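Local coordinates for putative uncharacterized protein (Thermotoga maritima, PDB 2WUS) that forms the cytoplasmic helix-turn-helix domain of RodZ, a membrane protein that probably links the actin-like MreB to the membrane, and may bind DNA, at residues C[2-6]-C[76-82]; C[5-10]-C[40-46]. All blocks are in the same frame, centred on the assembly; numbering follows the deposited sequence.

Contact 1: C[2-6]-C[76-82]; sequences SEKWK and YEEGKEE
W5 turns its CG anti to its own carbonyl carbon (chi1 -75°), while Y76 holds its CG anti to the backbone N (chi1 170°), and these two settings make the indole and phenol run alongside each other in the same direction. The planes are nearly parallel (13°) but offset, with the five-membered ring and the phenol centroids 5.0 Å from each other, so overlap is slight. The slide brings the indole N-H to the backbone: W5 NE1 donates to Y76 O at 3.0 Å, fairly straight, from within the indole plane and onto a carbonyl lone pair. That oxygen also takes a weak helical bond from K80 N. In the five-helix bundle of this helix-turn-helix domain, the bond ties the start of helix 3-17 to helix 69-84, and G79 lets the two backbones draw near, with K4 CA and G79 CA 5.1 Å apart. On the far side of the indole from the phenol, S2 N and G79 O lie over the rim, joined by a weak hydrogen bond. E82 reaches with an extended chain to the first turn of helix 3-17, where K4 N donates to its OE2 at 3.1 Å on the syn side, tilted out of the carboxylate plane. The positive end of that helix would be expected to stabilise the charge, which may offset the nearness of E3 OE2 to E82 OE1 at 4.3 Å. K4, bent along its chain, carries NZ to E78 OE2 in a salt bridge of 2.8 Å, approached nearly head-on; the other oxygen of E78 pairs with K74.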
loop_
_atom_site.group_PDB
_atom_site.type_symbol
_atom_site.label_atom_id
_atom_site.label_comp_id
_atom_site.label_asym_id
_atom_site.label_seq_id
_atom_site.Cartn_x
_atom_site.Cartn_y
_atom_site.Cartn_z
ATOM N N SER C 2 -1.536 4.950 -29.279
ATOM C CA SER C 2 -0.596 5.420 -30.295
ATOM C C SER C 2 -1.207 6.557 -31.110
ATOM O O SER C 2 -0.772 7.707 -31.014
ATOM C CB SER C 2 -0.156 4.271 -31.208
ATOM O OG SER C 2 0.786 4.711 -32.172
ATOM N N GLU C 3 -2.211 6.243 -31.920
ATOM C CA GLU C 3 -2.977 7.298 -32.563
ATOM C C GLU C 3 -3.755 8.005 -31.468
ATOM O O GLU C 3 -3.839 9.229 -31.442
ATOM C CB GLU C 3 -3.902 6.736 -33.644
ATOM C CG GLU C 3 -3.274 6.708 -35.048
ATOM C CD GLU C 3 -1.778 6.376 -35.040
ATOM O OE1 GLU C 3 -0.998 7.129 -35.671
ATOM O OE2 GLU C 3 -1.380 5.370 -34.407
ATOM N N LYS C 4 -4.284 7.222 -30.535
ATOM C CA LYS C 4 -4.987 7.771 -29.385
ATOM C C LYS C 4 -4.086 8.575 -28.436
ATOM O O LYS C 4 -4.555 9.516 -27.794
ATOM C CB LYS C 4 -5.716 6.662 -28.630
ATOM C CG LYS C 4 -7.221 6.748 -28.768
ATOM C CD LYS C 4 -7.799 5.491 -29.383
ATOM C CE LYS C 4 -9.050 5.806 -30.195
ATOM N NZ LYS C 4 -10.022 6.658 -29.449
ATOM N N TRP C 5 -2.808 8.198 -28.338
ATOM C CA TRP C 5 -1.823 8.991 -27.594
ATOM C C TRP C 5 -1.615 10.344 -28.292
ATOM O O TRP C 5 -1.600 11.398 -27.648
ATOM C CB TRP C 5 -0.471 8.270 -27.496
ATOM C CG TRP C 5 -0.386 7.122 -26.534
ATOM C CD1 TRP C 5 -1.359 6.690 -25.668
ATOM C CD2 TRP C 5 0.730 6.245 -26.321
ATOM N NE1 TRP C 5 -0.910 5.609 -24.943
ATOM C CE2 TRP C 5 0.390 5.323 -25.337
ATOM C CE3 TRP C 5 2.016 6.171 -26.893
ATOM C CZ2 TRP C 5 1.252 4.332 -24.883
ATOM C CZ3 TRP C 5 2.878 5.180 -26.447
ATOM C CH2 TRP C 5 2.496 4.280 -25.456
ATOM N N LYS C 6 -1.441 10.296 -29.612
ATOM C CA LYS C 6 -1.226 11.496 -30.407
ATOM C C LYS C 6 -2.350 12.485 -30.163
ATOM O O LYS C 6 -2.111 13.666 -29.936
ATOM C CB LYS C 6 -1.142 11.151 -31.891
ATOM C CG LYS C 6 0.205 10.611 -32.335
ATOM C CD LYS C 6 0.303 10.583 -33.860
ATOM C CE LYS C 6 1.579 9.903 -34.313
ATOM N NZ LYS C 6 2.786 10.632 -33.834
ATOM N N TYR C 76 -5.055 7.550 -22.487
ATOM C CA TYR C 76 -3.742 6.948 -22.366
ATOM C C TYR C 76 -3.900 5.435 -22.418
ATOM O O TYR C 76 -3.113 4.752 -23.063
ATOM C CB TYR C 76 -2.973 7.386 -21.107
ATOM C CG TYR C 76 -1.713 6.553 -20.897
ATOM C CD1 TYR C 76 -0.674 6.600 -21.813
ATOM C CD2 TYR C 76 -1.576 5.695 -19.813
ATOM C CE1 TYR C 76 0.473 5.834 -21.655
ATOM C CE2 TYR C 76 -0.428 4.924 -19.646
ATOM C CZ TYR C 76 0.595 5.000 -20.574
ATOM O OH TYR C 76 1.743 4.247 -20.441
ATOM N N GLU C 77 -4.943 4.924 -21.770
ATOM C CA GLU C 77 -5.121 3.472 -21.641
ATOM C C GLU C 77 -5.639 2.795 -22.914
ATOM O O GLU C 77 -5.240 1.674 -23.231
ATOM C CB GLU C 77 -5.986 3.114 -20.423
ATOM C CG GLU C 77 -5.477 1.899 -19.628
ATOM C CD GLU C 77 -4.221 2.195 -18.808
ATOM O OE1 GLU C 77 -4.339 2.859 -17.755
ATOM O OE2 GLU C 77 -3.120 1.753 -19.208
ATOM N N GLU C 78 -6.519 3.474 -23.642
ATOM C CA GLU C 78 -6.887 3.015 -24.973
ATOM C C GLU C 78 -5.594 2.925 -25.777
ATOM O O GLU C 78 -5.386 1.992 -26.552
ATOM C CB GLU C 78 -7.833 4.001 -25.664
ATOM C CG GLU C 78 -9.136 4.334 -24.937
ATOM C CD GLU C 78 -10.008 5.325 -25.722
ATOM O OE1 GLU C 78 -10.788 6.083 -25.100
ATOM O OE2 GLU C 78 -9.908 5.352 -26.969
ATOM N N GLY C 79 -4.722 3.908 -25.580
ATOM C CA GLY C 79 -3.502 3.998 -26.355
ATOM C C GLY C 79 -2.624 2.783 -26.150
ATOM O O GLY C 79 -1.946 2.323 -27.069
ATOM N N LYS C 80 -2.639 2.263 -24.929
ATOM C CA LYS C 80 -1.790 1.140 -24.570
ATOM C C LYS C 80 -2.316 -0.109 -25.261
ATOM O O LYS C 80 -1.554 -0.850 -25.883
ATOM C CB LYS C 80 -1.750 0.959 -23.047
ATOM C CG LYS C 80 -0.655 0.020 -22.548
ATOM C CD LYS C 80 -0.760 -0.231 -21.047
ATOM C CE LYS C 80 -0.033 -1.517 -20.660
ATOM N NZ LYS C 80 -0.254 -1.897 -19.233
ATOM N N GLU C 81 -3.627 -0.321 -25.163
ATOM C CA GLU C 81 -4.284 -1.457 -25.803
ATOM C C GLU C 81 -4.213 -1.314 -27.319
ATOM O O GLU C 81 -4.366 -2.291 -28.050
ATOM C CB GLU C 81 -5.741 -1.566 -25.337
ATOM C CG GLU C 81 -6.088 -2.879 -24.633
ATOM C CD GLU C 81 -7.404 -2.806 -23.858
ATOM O OE1 GLU C 81 -8.114 -3.838 -23.770
ATOM O OE2 GLU C 81 -7.727 -1.715 -23.338
ATOM N N GLU C 82 -3.970 -0.092 -27.790
ATOM C CA GLU C 82 -3.795 0.155 -29.224
ATOM C C GLU C 82 -2.423 -0.295 -29.747
ATOM O O GLU C 82 -2.260 -0.550 -30.940
ATOM C CB GLU C 82 -4.048 1.626 -29.574
ATOM C CG GLU C 82 -3.868 1.940 -31.059
ATOM C CD GLU C 82 -4.496 3.265 -31.475
ATOM O OE1 GLU C 82 -4.815 3.409 -32.677
ATOM O OE2 GLU C 82 -4.676 4.155 -30.609
#

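Contact 2: C[5-10]-C[40-46]; sequences WKELGE and IEEGDLK
L45 lowers its CD1 methyl onto one face of the W5 indole, a CH-pi contact in which CD1 stands 3.8 Å from the centroid of the five-membered ring and only 12° off its normal. The leucine belongs to the turn leaving helix 34-42, the second helix of the helix-turn-helix, which ends in a Schellman motif with G43 as its C-prime residue. While CD1 sits over the pyrrole part, L45 CB approaches the benzene part, 3.9 Å from W5 CZ3, so the branch runs slantwise across the ring. CG of L45 is anti to the carbonyl carbon (chi1 -48°), and this directs the branch at the indole. G43 O comes to the edge of the same ring, near its plane, 3.8 Å from W5 CE3. L8 CD1 touches the same methyl of L45 more loosely from one turn further along helix 3-17, where it also meets M72 and L75 of helix 69-84.

Behind this apolar patch the backbones themselves meet through glycines on both sides. K6 CA lies 4.0 Å from G43 CA, and G9 packs on the carbonyls of I40 and E41 by CA-H...O contacts; no conventional hydrogen bond joins the two segments. Farther out, the carboxylate of E41 links the helix end to two other helices: OE2 is paired with R16 of helix 3-17, and OE1 is hydrogen-bonded to Y61 of helix 51-64. At the exposed side of the contact K6 runs past the last turn of helix 34-42, its CG 4.1 Å from E42 O.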
loop_
_atom_site.group_PDB
_atom_site.type_symbol
_atom_site.label_atom_id
_atom_site.label_comp_id
_atom_site.label_asym_id
_atom_site.label_seq_id
_atom_site.Cartn_x
_atom_site.Cartn_y
_atom_site.Cartn_z
ATOM N N TRP C 5 -2.808 8.198 -28.338
ATOM C CA TRP C 5 -1.823 8.991 -27.594
ATOM C C TRP C 5 -1.615 10.344 -28.292
ATOM O O TRP C 5 -1.600 11.398 -27.648
ATOM C CB TRP C 5 -0.471 8.270 -27.496
ATOM C CG TRP C 5 -0.386 7.122 -26.534
ATOM C CD1 TRP C 5 -1.359 6.690 -25.668
ATOM C CD2 TRP C 5 0.730 6.245 -26.321
ATOM N NE1 TRP C 5 -0.910 5.609 -24.943
ATOM C CE2 TRP C 5 0.390 5.323 -25.337
ATOM C CE3 TRP C 5 2.016 6.171 -26.893
ATOM C CZ2 TRP C 5 1.252 4.332 -24.883
ATOM C CZ3 TRP C 5 2.878 5.180 -26.447
ATOM C CH2 TRP C 5 2.496 4.280 -25.456
ATOM N N LYS C 6 -1.441 10.296 -29.612
ATOM C CA LYS C 6 -1.226 11.496 -30.407
ATOM C C LYS C 6 -2.350 12.485 -30.163
ATOM O O LYS C 6 -2.111 13.666 -29.936
ATOM C CB LYS C 6 -1.142 11.151 -31.891
ATOM C CG LYS C 6 0.205 10.611 -32.335
ATOM C CD LYS C 6 0.303 10.583 -33.860
ATOM C CE LYS C 6 1.579 9.903 -34.313
ATOM N NZ LYS C 6 2.786 10.632 -33.834
ATOM N N GLU C 7 -3.577 11.982 -30.205
ATOM C CA GLU C 7 -4.762 12.781 -29.937
ATOM C C GLU C 7 -4.788 13.215 -28.476
ATOM O O GLU C 7 -5.417 14.208 -28.108
ATOM C CB GLU C 7 -6.018 11.982 -30.276
ATOM C CG GLU C 7 -6.645 11.286 -29.096
ATOM C CD GLU C 7 -7.878 10.481 -29.486
ATOM O OE1 GLU C 7 -7.736 9.538 -30.305
ATOM O OE2 GLU C 7 -8.985 10.791 -28.975
ATOM N N LEU C 8 -4.094 12.449 -27.645
ATOM C CA LEU C 8 -3.931 12.797 -26.254
ATOM C C LEU C 8 -3.143 14.092 -26.203
ATOM O O LEU C 8 -3.678 15.137 -25.849
ATOM C CB LEU C 8 -3.164 11.697 -25.531
ATOM C CG LEU C 8 -3.394 11.520 -24.032
ATOM C CD1 LEU C 8 -2.066 11.307 -23.351
ATOM C CD2 LEU C 8 -4.134 12.717 -23.449
ATOM N N GLY C 9 -1.869 14.012 -26.570
ATOM C CA GLY C 9 -0.984 15.164 -26.564
ATOM C C GLY C 9 -1.519 16.318 -27.390
ATOM O O GLY C 9 -1.228 17.488 -27.112
ATOM N N GLU C 10 -2.312 15.996 -28.407
ATOM C CA GLU C 10 -2.908 17.025 -29.242
ATOM C C GLU C 10 -3.896 17.844 -28.436
ATOM O O GLU C 10 -4.010 19.045 -28.633
ATOM C CB GLU C 10 -3.613 16.409 -30.437
ATOM C CG GLU C 10 -3.291 17.052 -31.768
ATOM C CD GLU C 10 -3.951 16.304 -32.919
ATOM O OE1 GLU C 10 -5.203 16.223 -32.948
ATOM O OE2 GLU C 10 -3.221 15.784 -33.792
ATOM N N ILE C 40 5.022 14.358 -24.478
ATOM C CA ILE C 40 3.619 14.043 -24.208
ATOM C C ILE C 40 2.687 14.641 -25.252
ATOM O O ILE C 40 1.687 14.019 -25.636
ATOM C CB ILE C 40 3.201 14.523 -22.813
ATOM C CG1 ILE C 40 3.718 13.545 -21.758
ATOM C CG2 ILE C 40 1.702 14.660 -22.724
ATOM C CD1 ILE C 40 3.576 14.057 -20.363
ATOM N N GLU C 41 3.025 15.847 -25.713
ATOM C CA GLU C 41 2.165 16.582 -26.621
ATOM C C GLU C 41 2.248 16.017 -28.040
ATOM O O GLU C 41 1.236 15.909 -28.750
ATOM C CB GLU C 41 2.482 18.077 -26.581
ATOM C CG GLU C 41 2.087 18.777 -25.280
ATOM C CD GLU C 41 2.078 20.314 -25.392
ATOM O OE1 GLU C 41 1.299 20.966 -24.657
ATOM O OE2 GLU C 41 2.844 20.875 -26.209
ATOM N N GLU C 42 3.447 15.630 -28.452
ATOM C CA GLU C 42 3.596 15.002 -29.760
ATOM C C GLU C 42 3.224 13.513 -29.718
ATOM O O GLU C 42 3.332 12.788 -30.716
ATOM C CB GLU C 42 4.994 15.245 -30.325
ATOM C CG GLU C 42 6.047 15.434 -29.280
ATOM C CD GLU C 42 7.235 16.194 -29.816
ATOM O OE1 GLU C 42 8.390 15.780 -29.543
ATOM O OE2 GLU C 42 7.003 17.205 -30.520
ATOM N N GLY C 43 2.772 13.085 -28.543
ATOM C CA GLY C 43 2.199 11.766 -28.345
ATOM C C GLY C 43 3.211 10.650 -28.187
ATOM O O GLY C 43 2.895 9.492 -28.448
ATOM N N ASP C 44 4.419 10.983 -27.749
ATOM C CA ASP C 44 5.514 10.010 -27.732
ATOM C C ASP C 44 5.874 9.546 -26.314
ATOM O O ASP C 44 6.751 10.112 -25.649
ATOM C CB ASP C 44 6.743 10.574 -28.457
ATOM C CG ASP C 44 7.971 9.709 -28.278
ATOM O OD1 ASP C 44 9.071 10.269 -28.075
ATOM O OD2 ASP C 44 7.833 8.467 -28.326
ATOM N N LEU C 45 5.210 8.488 -25.865
ATOM C CA LEU C 45 5.273 8.120 -24.462
ATOM C C LEU C 45 6.072 6.859 -24.193
ATOM O O LEU C 45 6.390 6.565 -23.045
ATOM C CB LEU C 45 3.862 7.939 -23.927
ATOM C CG LEU C 45 2.879 9.055 -24.254
ATOM C CD1 LEU C 45 1.545 8.740 -23.641
ATOM C CD2 LEU C 45 3.399 10.397 -23.749
ATOM N N LYS C 46 6.407 6.126 -25.249
ATOM C CA LYS C 46 6.928 4.776 -25.103
ATOM C C LYS C 46 7.917 4.551 -23.950
ATOM O O LYS C 46 7.726 3.624 -23.157
ATOM C CB LYS C 46 7.505 4.265 -26.414
ATOM C CG LYS C 46 7.713 2.758 -26.427
ATOM C CD LYS C 46 6.399 2.006 -26.231
ATOM C CE LYS C 46 6.639 0.508 -26.303
ATOM N NZ LYS C 46 8.093 0.220 -26.518
#

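In the fold
Contacts 1 and 2 follow one another along helix 3-17, overlapping at W5 and K6, of which only W5 touches both partners; their centres are about 9 Å apart. Their common element is the W5 indole: S2 N and G79 O of contact 1 lie over one face, while L45 of contact 2 and the ring of Y76 lie on the other side. The two meet directly where Y76 CD1 lies 3.6 Å from L45 CD1, so helix 3-17, helix 69-84 and the turn after helix 34-42 close around a single apolar cluster. Contact 2 is nearer the chain centre, about 6 Å against about 11 Å for contact 1. The other protein chain of the assembly touches neither.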